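Local structure of protelomerase (Agrobacterium tumefaciens, 4F43) at residues K114-R125 against L302-R313; V127-L135 against G144-G152. The protein generates and protects the hairpin ends of a linear chromosome, probably by cutting and rejoining DNA strands at replicated telomere junctions. The protein carries 1 engineered substitution. All coordinates share one frame; numbering follows the deposited sequence. Where two conformers were deposited one is given.

Contact 1: residues K114-R125 against L302-R313; sequences KHGALITFENYR and LSYMTYTLPEDR. With nucleotides of chain B.
Phe-121 turns the edge of its ring onto one face of Tyr-307, an edge-to-face pair with planes at 76° and centroids 4.8 Å apart; the opposite face of Tyr-307 carries the methyl CG2 of Thr-306, and CB of Ile-119 lies at the ring's edge. The Tyr-124 ring is sandwiched between CG of Arg-125 and CD2 of Leu-309, the latter a CH-pi contact over the ring centre. Its hydroxyl OH donates to Glu-311 OE2 at 2.7 Å from above the carboxylate plane. Arg-125 NH2 makes a long salt bridge to the same oxygen, and water 2 joins the two weakly. The His-115 ring uses its edge: NE2 donates to Leu-302 O at 2.6 Å, nearly straight (179°), in both the ring and carbonyl planes, while Met-305 CE approaches CE1 obliquely. Thr-120 CG2 lies over one face of the Arg-313 guanidinium, and Glu-122 OE2 forms a salt bridge to NH1 of that group at 3.5 Å. Tyr-304 OH lies 2.9 Å from O3' of DA13 of chain B and also bonds Tyr-262 OH.

Between these groups Ile-119 N bonds Thr-306 O, Thr-308 N bonds Ile-119 O at 2.7 Å, and Phe-121 N bonds Thr-308 O. Strands 119-120 and 307-308 thus form a two-stranded parallel sheet joining sequence-distant parts of the catalytic domain. Trp-253 meets Phe-121 edge-to-face, Glu-257 binds the Tyr-307 hydroxyl, helix 263-276 meets Thr-306, Leu-309 and Glu-311, and helix 283-291 meets Leu-302, Tyr-304 and Met-305.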
loop_
_atom_site.group_PDB
_atom_site.type_symbol
_atom_site.label_atom_id
_atom_site.label_comp_id
_atom_site.label_asym_id
_atom_site.label_seq_id
_atom_site.Cartn_x
_atom_site.Cartn_y
_atom_site.Cartn_z
ATOM N N LYS A 114 10.349 -17.018 1.333
ATOM C CA LYS A 114 11.174 -15.814 1.309
ATOM C C LYS A 114 12.086 -15.724 2.526
ATOM O O LYS A 114 13.172 -15.144 2.458
ATOM C CB LYS A 114 10.299 -14.562 1.224
ATOM C CG LYS A 114 10.477 -13.761 -0.059
ATOM C CD LYS A 114 9.271 -13.891 -0.982
ATOM C CE LYS A 114 9.152 -15.290 -1.571
ATOM N NZ LYS A 114 7.976 -15.403 -2.477
ATOM N N HIS A 115 11.640 -16.293 3.641
ATOM C CA HIS A 115 12.420 -16.255 4.873
ATOM C C HIS A 115 13.582 -17.247 4.875
ATOM O O HIS A 115 14.536 -17.095 5.639
ATOM C CB HIS A 115 11.513 -16.495 6.081
ATOM C CG HIS A 115 10.803 -15.266 6.553
ATOM N ND1 HIS A 115 10.883 -14.816 7.853
ATOM C CD2 HIS A 115 10.009 -14.388 5.898
ATOM C CE1 HIS A 115 10.159 -13.719 7.981
ATOM N NE2 HIS A 115 9.619 -13.436 6.808
ATOM N N GLY A 116 13.499 -18.258 4.018
ATOM C CA GLY A 116 14.543 -19.263 3.927
ATOM C C GLY A 116 15.533 -18.978 2.815
ATOM O O GLY A 116 16.487 -19.728 2.610
ATOM N N ALA A 117 15.305 -17.886 2.094
ATOM C CA ALA A 117 16.168 -17.502 0.986
ATOM C C ALA A 117 16.232 -15.985 0.851
ATOM O O ALA A 117 15.640 -15.407 -0.061
ATOM C CB ALA A 117 15.681 -18.134 -0.306
ATOM N N LEU A 118 16.951 -15.348 1.769
ATOM C CA LEU A 118 17.092 -13.895 1.776
ATOM C C LEU A 118 17.920 -13.392 0.597
ATOM O O LEU A 118 18.842 -14.066 0.139
ATOM C CB LEU A 118 17.720 -13.431 3.092
ATOM C CG LEU A 118 16.790 -12.749 4.097
ATOM C CD1 LEU A 118 15.459 -13.474 4.182
ATOM C CD2 LEU A 118 17.450 -12.681 5.465
ATOM N N ILE A 119 17.579 -12.200 0.117
ATOM C CA ILE A 119 18.276 -11.584 -1.003
ATOM C C ILE A 119 19.340 -10.613 -0.510
ATOM O O ILE A 119 19.067 -9.748 0.322
ATOM C CB ILE A 119 17.300 -10.832 -1.927
ATOM C CG1 ILE A 119 16.304 -11.807 -2.555
ATOM C CG2 ILE A 119 18.057 -10.070 -3.004
ATOM C CD1 ILE A 119 15.312 -11.149 -3.484
ATOM N N THR A 120 20.554 -10.760 -1.028
ATOM C CA THR A 120 21.668 -9.924 -0.605
ATOM C C THR A 120 21.651 -8.578 -1.322
ATOM O O THR A 120 21.982 -8.485 -2.504
ATOM C CB THR A 120 23.012 -10.624 -0.861
ATOM O OG1 THR A 120 22.862 -12.035 -0.661
ATOM C CG2 THR A 120 24.079 -10.090 0.080
ATOM N N PHE A 121 21.261 -7.536 -0.594
ATOM C CA PHE A 121 21.190 -6.189 -1.145
ATOM C C PHE A 121 22.566 -5.537 -1.111
ATOM O O PHE A 121 22.840 -4.683 -0.269
ATOM C CB PHE A 121 20.190 -5.351 -0.348
ATOM C CG PHE A 121 19.435 -4.355 -1.180
ATOM C CD1 PHE A 121 18.090 -4.123 -0.948
ATOM C CD2 PHE A 121 20.066 -3.650 -2.191
ATOM C CE1 PHE A 121 17.387 -3.207 -1.710
ATOM C CE2 PHE A 121 19.372 -2.729 -2.956
ATOM C CZ PHE A 121 18.031 -2.509 -2.716
ATOM N N GLU A 122 23.426 -5.945 -2.038
ATOM C CA GLU A 122 24.827 -5.533 -2.031
ATOM C C GLU A 122 25.057 -4.040 -2.264
ATOM O O GLU A 122 25.841 -3.411 -1.555
ATOM C CB GLU A 122 25.633 -6.369 -3.028
ATOM C CG GLU A 122 26.006 -7.742 -2.499
ATOM C CD GLU A 122 25.932 -8.820 -3.561
ATOM O OE1 GLU A 122 25.395 -8.544 -4.655
ATOM O OE2 GLU A 122 26.408 -9.944 -3.298
ATOM N N ASN A 123 24.374 -3.476 -3.253
ATOM C CA ASN A 123 24.570 -2.072 -3.605
ATOM C C ASN A 123 23.512 -1.156 -2.997
ATOM O O ASN A 123 23.047 -0.219 -3.647
ATOM C CB ASN A 123 24.582 -1.907 -5.126
ATOM C CG ASN A 123 25.550 -2.855 -5.810
ATOM O OD1 ASN A 123 26.659 -3.086 -5.328
ATOM N ND2 ASN A 123 25.131 -3.414 -6.940
ATOM N N TYR A 124 23.135 -1.420 -1.749
ATOM C CA TYR A 124 22.059 -0.665 -1.109
ATOM C C TYR A 124 22.470 0.762 -0.742
ATOM O O TYR A 124 21.640 1.674 -0.750
ATOM C CB TYR A 124 21.517 -1.409 0.117
ATOM C CG TYR A 124 22.356 -1.277 1.368
ATOM C CD1 TYR A 124 22.041 -0.335 2.340
ATOM C CD2 TYR A 124 23.454 -2.099 1.585
ATOM C CE1 TYR A 124 22.799 -0.210 3.487
ATOM C CE2 TYR A 124 24.219 -1.981 2.731
ATOM C CZ TYR A 124 23.886 -1.036 3.678
ATOM O OH TYR A 124 24.643 -0.915 4.819
ATOM N N ARG A 125 23.748 0.948 -0.422
ATOM C CA ARG A 125 24.272 2.272 -0.095
ATOM C C ARG A 125 24.113 3.218 -1.279
ATOM O O ARG A 125 23.784 4.396 -1.115
ATOM C CB ARG A 125 25.746 2.185 0.308
ATOM C CG ARG A 125 26.005 1.405 1.587
ATOM C CD ARG A 125 27.492 1.351 1.903
ATOM N NE ARG A 125 27.753 0.744 3.205
ATOM C CZ ARG A 125 27.815 1.424 4.346
ATOM N NH1 ARG A 125 27.633 2.737 4.346
ATOM N NH2 ARG A 125 28.058 0.790 5.486
ATOM N N LEU A 302 6.597 -9.921 9.224
ATOM C CA LEU A 302 7.196 -11.066 8.543
ATOM C C LEU A 302 7.256 -10.854 7.034
ATOM O O LEU A 302 8.100 -11.436 6.351
ATOM C CB LEU A 302 6.416 -12.344 8.857
ATOM C CG LEU A 302 6.338 -12.768 10.325
ATOM C CD1 LEU A 302 5.487 -14.018 10.471
ATOM C CD2 LEU A 302 7.732 -12.996 10.891
ATOM N N SER A 303 6.357 -10.021 6.520
ATOM C CA SER A 303 6.294 -9.746 5.090
ATOM C C SER A 303 7.338 -8.715 4.661
ATOM O O SER A 303 7.550 -8.500 3.468
ATOM C CB SER A 303 4.895 -9.261 4.699
ATOM O OG SER A 303 3.906 -10.224 5.025
ATOM N N TYR A 304 7.990 -8.081 5.633
ATOM C CA TYR A 304 8.955 -7.025 5.332
ATOM C C TYR A 304 10.403 -7.495 5.437
ATOM O O TYR A 304 11.332 -6.709 5.251
ATOM C CB TYR A 304 8.731 -5.815 6.243
ATOM C CG TYR A 304 7.470 -5.045 5.934
ATOM C CD1 TYR A 304 7.477 -4.009 5.010
ATOM C CD2 TYR A 304 6.272 -5.355 6.565
ATOM C CE1 TYR A 304 6.326 -3.303 4.721
ATOM C CE2 TYR A 304 5.115 -4.654 6.284
ATOM C CZ TYR A 304 5.147 -3.629 5.361
ATOM O OH TYR A 304 3.995 -2.930 5.080
ATOM N N MET A 305 10.592 -8.775 5.734
ATOM C CA MET A 305 11.933 -9.323 5.889
ATOM C C MET A 305 12.284 -10.245 4.723
ATOM O O MET A 305 11.989 -11.438 4.745
ATOM C CB MET A 305 12.055 -10.057 7.225
ATOM C CG MET A 305 11.320 -9.363 8.362
ATOM S SD MET A 305 11.927 -9.784 10.005
ATOM C CE MET A 305 11.727 -11.560 10.013
ATOM N N THR A 306 12.913 -9.672 3.702
ATOM C CA THR A 306 13.259 -10.413 2.494
ATOM C C THR A 306 14.671 -10.092 2.011
ATOM O O THR A 306 15.203 -10.769 1.131
ATOM C CB THR A 306 12.273 -10.106 1.358
ATOM O OG1 THR A 306 12.729 -10.725 0.149
ATOM C CG2 THR A 306 12.174 -8.607 1.141
ATOM N N TYR A 307 15.270 -9.053 2.583
ATOM C CA TYR A 307 16.621 -8.646 2.212
ATOM C C TYR A 307 17.623 -8.993 3.304
ATOM O O TYR A 307 17.257 -9.164 4.466
ATOM C CB TYR A 307 16.678 -7.140 1.946
ATOM C CG TYR A 307 15.880 -6.681 0.750
ATOM C CD1 TYR A 307 15.759 -7.479 -0.383
ATOM C CD2 TYR A 307 15.248 -5.445 0.753
ATOM C CE1 TYR A 307 15.028 -7.055 -1.478
ATOM C CE2 TYR A 307 14.517 -5.014 -0.334
ATOM C CZ TYR A 307 14.410 -5.822 -1.448
ATOM O OH TYR A 307 13.681 -5.397 -2.535
ATOM N N THR A 308 18.891 -9.099 2.923
ATOM C CA THR A 308 19.967 -9.254 3.893
ATOM C C THR A 308 21.126 -8.318 3.557
ATOM O O THR A 308 21.585 -8.255 2.415
ATOM C CB THR A 308 20.453 -10.720 4.016
ATOM O OG1 THR A 308 21.545 -10.789 4.943
ATOM C CG2 THR A 308 20.898 -11.273 2.668
ATOM N N LEU A 309 21.580 -7.573 4.559
ATOM C CA LEU A 309 22.636 -6.590 4.357
ATOM C C LEU A 309 24.004 -7.246 4.191
ATOM O O LEU A 309 24.320 -8.213 4.886
ATOM C CB LEU A 309 22.651 -5.568 5.499
ATOM C CG LEU A 309 21.443 -4.630 5.545
ATOM C CD1 LEU A 309 21.681 -3.497 6.528
ATOM C CD2 LEU A 309 21.122 -4.086 4.162
ATOM N N PRO A 310 24.815 -6.716 3.259
ATOM C CA PRO A 310 26.132 -7.246 2.885
ATOM C C PRO A 310 27.055 -7.454 4.080
ATOM O O PRO A 310 27.764 -8.456 4.131
ATOM C CB PRO A 310 26.703 -6.151 1.982
ATOM C CG PRO A 310 25.517 -5.474 1.419
ATOM C CD PRO A 310 24.472 -5.507 2.488
ATOM N N GLU A 311 27.047 -6.514 5.020
ATOM C CA GLU A 311 27.896 -6.613 6.204
ATOM C C GLU A 311 27.480 -7.769 7.109
ATOM O O GLU A 311 28.330 -8.463 7.671
ATOM C CB GLU A 311 27.905 -5.295 6.983
ATOM C CG GLU A 311 26.583 -4.545 6.975
ATOM C CD GLU A 311 26.629 -3.300 6.107
ATOM O OE1 GLU A 311 27.085 -3.395 4.949
ATOM O OE2 GLU A 311 26.220 -2.222 6.590
ATOM N N ASP A 312 26.174 -7.972 7.247
ATOM C CA ASP A 312 25.655 -9.091 8.021
ATOM C C ASP A 312 26.048 -10.404 7.358
ATOM O O ASP A 312 26.491 -11.340 8.023
ATOM C CB ASP A 312 24.133 -9.001 8.149
ATOM C CG ASP A 312 23.679 -7.723 8.825
ATOM O OD1 ASP A 312 24.489 -7.115 9.555
ATOM O OD2 ASP A 312 22.510 -7.326 8.627
ATOM N N ARG A 313 25.886 -10.452 6.039
ATOM C CA ARG A 313 26.286 -11.602 5.238
ATOM C C ARG A 313 27.770 -11.888 5.437
ATOM O O ARG A 313 28.192 -13.043 5.452
ATOM C CB ARG A 313 25.984 -11.340 3.757
ATOM C CG ARG A 313 26.142 -12.541 2.824
ATOM C CD ARG A 313 27.557 -12.653 2.268
ATOM N NE ARG A 313 28.127 -11.345 1.953
ATOM C CZ ARG A 313 28.073 -10.770 0.755
ATOM N NH1 ARG A 313 27.477 -11.389 -0.254
ATOM N NH2 ARG A 313 28.619 -9.577 0.566
ATOM P P DA B 13 4.499 -7.471 0.190
ATOM O OP1 DA B 13 5.551 -6.468 -0.091
ATOM O OP2 DA B 13 4.873 -8.863 0.515
ATOM O "O5'" DA B 13 3.583 -6.920 1.378
ATOM C "C5'" DA B 13 2.894 -5.687 1.224
ATOM C "C4'" DA B 13 2.069 -5.381 2.460
ATOM O "O4'" DA B 13 0.697 -5.793 2.237
ATOM C "C3'" DA B 13 2.520 -6.098 3.728
ATOM O "O3'" DA B 13 2.330 -5.248 4.850
ATOM C "C2'" DA B 13 1.591 -7.305 3.786
ATOM C "C1'" DA B 13 0.302 -6.693 3.252
ATOM N N9 DA B 13 -0.626 -7.655 2.669
ATOM C C8 DA B 13 -0.338 -8.874 2.122
ATOM N N7 DA B 13 -1.394 -9.513 1.677
ATOM C C5 DA B 13 -2.447 -8.654 1.950
ATOM C C6 DA B 13 -3.835 -8.737 1.725
ATOM N N6 DA B 13 -4.445 -9.778 1.146
ATOM N N1 DA B 13 -4.589 -7.694 2.125
ATOM C C2 DA B 13 -4.002 -6.645 2.708
ATOM N N3 DA B 13 -2.712 -6.453 2.969
ATOM C C4 DA B 13 -1.986 -7.504 2.561
HETATM O O HOH W 1 13.625 -13.072 -0.535
HETATM O O HOH W 2 27.961 0.435 8.015
#

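Contact 2: residues V127-L135 against G144-G152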
loop_
_atom_site.group_PDB
_atom_site.type_symbol
_atom_site.label_atom_id
_atom_site.label_comp_id
_atom_site.label_asym_id
_atom_site.label_seq_id
_atom_site.Cartn_x
_atom_site.Cartn_y
_atom_site.Cartn_z
ATOM N N VAL A 127 21.831 2.970 -3.596
ATOM C CA VAL A 127 20.406 3.255 -3.714
ATOM C C VAL A 127 19.990 4.351 -2.734
ATOM O O VAL A 127 19.276 5.291 -3.099
ATOM C CB VAL A 127 19.557 1.992 -3.455
ATOM C CG1 VAL A 127 18.075 2.337 -3.436
ATOM C CG2 VAL A 127 19.851 0.929 -4.501
ATOM N N LEU A 128 20.443 4.220 -1.490
ATOM C CA LEU A 128 20.186 5.227 -0.465
ATOM C C LEU A 128 20.711 6.589 -0.900
ATOM O O LEU A 128 20.044 7.614 -0.719
ATOM C CB LEU A 128 20.831 4.817 0.861
ATOM C CG LEU A 128 20.250 3.576 1.541
ATOM C CD1 LEU A 128 21.111 3.156 2.721
ATOM C CD2 LEU A 128 18.821 3.839 1.984
ATOM N N LYS A 129 21.907 6.593 -1.481
ATOM C CA LYS A 129 22.500 7.821 -1.993
ATOM C C LYS A 129 21.659 8.402 -3.128
ATOM O O LYS A 129 21.488 9.618 -3.223
ATOM C CB LYS A 129 23.930 7.571 -2.474
ATOM C CG LYS A 129 24.622 8.814 -3.008
ATOM C CD LYS A 129 24.796 9.860 -1.917
ATOM C CE LYS A 129 25.100 11.228 -2.506
ATOM N NZ LYS A 129 26.227 11.187 -3.481
ATOM N N ILE A 130 21.134 7.527 -3.981
ATOM C CA ILE A 130 20.282 7.951 -5.087
ATOM C C ILE A 130 19.019 8.628 -4.571
ATOM O O ILE A 130 18.626 9.681 -5.073
ATOM C CB ILE A 130 19.900 6.771 -6.010
ATOM C CG1 ILE A 130 21.119 6.286 -6.794
ATOM C CG2 ILE A 130 18.808 7.181 -6.985
ATOM C CD1 ILE A 130 20.840 5.088 -7.675
ATOM N N CYS A 131 18.390 8.031 -3.563
ATOM C CA CYS A 131 17.211 8.636 -2.950
ATOM C C CYS A 131 17.553 9.991 -2.328
ATOM O O CYS A 131 16.835 10.980 -2.521
ATOM C CB CYS A 131 16.610 7.701 -1.898
ATOM S SG CYS A 131 15.987 6.139 -2.563
ATOM N N GLU A 132 18.664 10.026 -1.597
ATOM C CA GLU A 132 19.139 11.256 -0.970
ATOM C C GLU A 132 19.377 12.355 -2.003
ATOM O O GLU A 132 19.197 13.537 -1.715
ATOM C CB GLU A 132 20.424 10.991 -0.183
ATOM C CG GLU A 132 20.846 12.137 0.717
ATOM C CD GLU A 132 22.166 11.871 1.414
ATOM O OE1 GLU A 132 22.260 12.138 2.630
ATOM O OE2 GLU A 132 23.110 11.399 0.745
ATOM N N ASP A 133 19.778 11.958 -3.206
ATOM C CA ASP A 133 19.988 12.903 -4.295
ATOM C C ASP A 133 18.656 13.335 -4.896
ATOM O O ASP A 133 18.505 14.473 -5.338
ATOM C CB ASP A 133 20.890 12.297 -5.368
ATOM C CG ASP A 133 22.299 12.056 -4.870
ATOM O OD1 ASP A 133 22.772 12.847 -4.027
ATOM O OD2 ASP A 133 22.930 11.075 -5.315
ATOM N N CYS A 134 17.694 12.417 -4.914
ATOM C CA CYS A 134 16.352 12.723 -5.395
ATOM C C CYS A 134 15.667 13.706 -4.456
ATOM O O CYS A 134 14.751 14.426 -4.855
ATOM C CB CYS A 134 15.515 11.449 -5.522
ATOM S SG CYS A 134 15.985 10.374 -6.895
ATOM N N LEU A 135 16.120 13.731 -3.207
ATOM C CA LEU A 135 15.582 14.654 -2.213
ATOM C C LEU A 135 15.843 16.117 -2.581
ATOM O O LEU A 135 15.150 17.018 -2.110
ATOM C CB LEU A 135 16.179 14.356 -0.836
ATOM C CG LEU A 135 15.189 14.078 0.294
ATOM C CD1 LEU A 135 14.308 12.893 -0.056
ATOM C CD2 LEU A 135 15.923 13.835 1.604
ATOM N N GLY A 144 9.421 12.590 -4.372
ATOM C CA GLY A 144 8.570 11.557 -3.813
ATOM C C GLY A 144 9.301 10.238 -3.649
ATOM O O GLY A 144 9.240 9.620 -2.588
ATOM N N ILE A 145 9.995 9.815 -4.702
ATOM C CA ILE A 145 10.781 8.584 -4.670
ATOM C C ILE A 145 11.824 8.617 -3.558
ATOM O O ILE A 145 11.923 7.688 -2.750
ATOM C CB ILE A 145 11.508 8.352 -6.005
ATOM C CG1 ILE A 145 10.513 8.353 -7.163
ATOM C CG2 ILE A 145 12.293 7.048 -5.966
ATOM C CD1 ILE A 145 11.158 8.569 -8.507
ATOM N N GLY A 146 12.601 9.695 -3.528
ATOM C CA GLY A 146 13.620 9.875 -2.511
ATOM C C GLY A 146 13.032 9.874 -1.115
ATOM O O GLY A 146 13.647 9.381 -0.170
ATOM N N LEU A 147 11.830 10.429 -0.989
ATOM C CA LEU A 147 11.131 10.462 0.287
ATOM C C LEU A 147 10.727 9.052 0.707
ATOM O O LEU A 147 10.810 8.703 1.881
ATOM C CB LEU A 147 9.902 11.369 0.201
ATOM C CG LEU A 147 9.734 12.392 1.324
ATOM C CD1 LEU A 147 11.070 13.021 1.672
ATOM C CD2 LEU A 147 8.739 13.463 0.907
ATOM N N ILE A 148 10.295 8.247 -0.260
ATOM C CA ILE A 148 9.975 6.849 -0.001
ATOM C C ILE A 148 11.220 6.109 0.470
ATOM O O ILE A 148 11.165 5.314 1.409
ATOM C CB ILE A 148 9.417 6.146 -1.255
ATOM C CG1 ILE A 148 8.107 6.794 -1.697
ATOM C CG2 ILE A 148 9.204 4.661 -0.992
ATOM C CD1 ILE A 148 7.512 6.182 -2.947
ATOM N N GLY A 149 12.345 6.383 -0.180
ATOM C CA GLY A 149 13.594 5.729 0.167
ATOM C C GLY A 149 14.135 6.132 1.528
ATOM O O GLY A 149 14.750 5.322 2.221
ATOM N N MET A 150 13.897 7.382 1.915
ATOM C CA MET A 150 14.469 7.926 3.146
ATOM C C MET A 150 13.586 7.746 4.382
ATOM O O MET A 150 14.042 7.235 5.405
ATOM C CB MET A 150 14.822 9.405 2.965
ATOM C CG MET A 150 15.979 9.670 2.006
ATOM S SD MET A 150 17.595 9.182 2.650
ATOM C CE MET A 150 17.841 7.602 1.844
ATOM N N THR A 151 12.330 8.173 4.294
ATOM C CA THR A 151 11.433 8.099 5.447
ATOM C C THR A 151 10.673 6.775 5.513
ATOM O O THR A 151 10.138 6.410 6.558
ATOM C CB THR A 151 10.437 9.282 5.490
ATOM O OG1 THR A 151 9.934 9.439 6.822
ATOM C CG2 THR A 151 9.277 9.049 4.541
ATOM N N GLY A 152 10.624 6.064 4.391
ATOM C CA GLY A 152 10.071 4.722 4.360
ATOM C C GLY A 152 8.561 4.614 4.295
ATOM O O GLY A 152 8.012 3.520 4.406
#
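Met-150 reaches from helix 144-151 to Leu-135 and Leu-128 of the opposing segment. Its CB points at the partner helix; CG then lies 4.2 Å from both CD1 and CD2 of Leu-135. The bend at chi2 (-71°) puts SD near CB of Glu-132, and chi3 (100°) then swings the terminal methyl toward Leu-128. There CE settles 3.4 Å from Leu-128 O, with Leu-128 CD2 and Cys-131 CB each 3.9 Å from CE. That methyl therefore rests against both the backbone and the side chains of one helical turn.

Beside it, Cys-131 acts as a knob in a hole formed by Ile-145, Gly-146, Gly-149 and Met-150, with SG 3.7 Å from Gly-149 CA. The absence of side chains at Gly-146 and Gly-149 is consistent with the close approach of the axes, 7.3 Å, at a crossing angle of -131°. Cys-131 O meets Gly-146 CA at 3.4 Å in a CA-H...O contact, and Cys-134 CB packs on the same glycine. At the end of the first segment, Leu-135 CD1 presses on Gly-146 C at 3.4 Å and touches Leu-147 CD1; Val-209 of helix 206-217 packs on both leucines.

The arrangement is a close, glycine-lined helix crossing within the catalytic domain. Its chemistry is almost wholly apolar: methyls, methylenes and thiol sulfur meet bare backbone, and the backbone polar groups are largely spent inside their own helices. Cohesion across the interface thus rests on shape fit and dispersion, with the CA-H...O contact adding a modest polar element.

How the contacts relate
Contact 2 is buried and formed chiefly by two helices, whereas contact 1 is partly buried and farther from the centre of the chain, with several exposed residues at its margins. Both draw on helix 124-134: its first two residues belong to contact 1, and 127-134 to contact 2, and they touch where Phe-121 CE2 packs 4.0 Å from Val-127 CG2. Along the chain, contact 2 is nested inside the long loop that contact 1 closes. Chemistry follows place: strand pairing, aromatic edges and carboxylate-guanidinium pairs in contact 1, and sulfur, methyl and glycine backbone in contact 2. Of the four segments, 302-313 meets the hairpin DNA, through Tyr-304 and, more loosely, Ser-303.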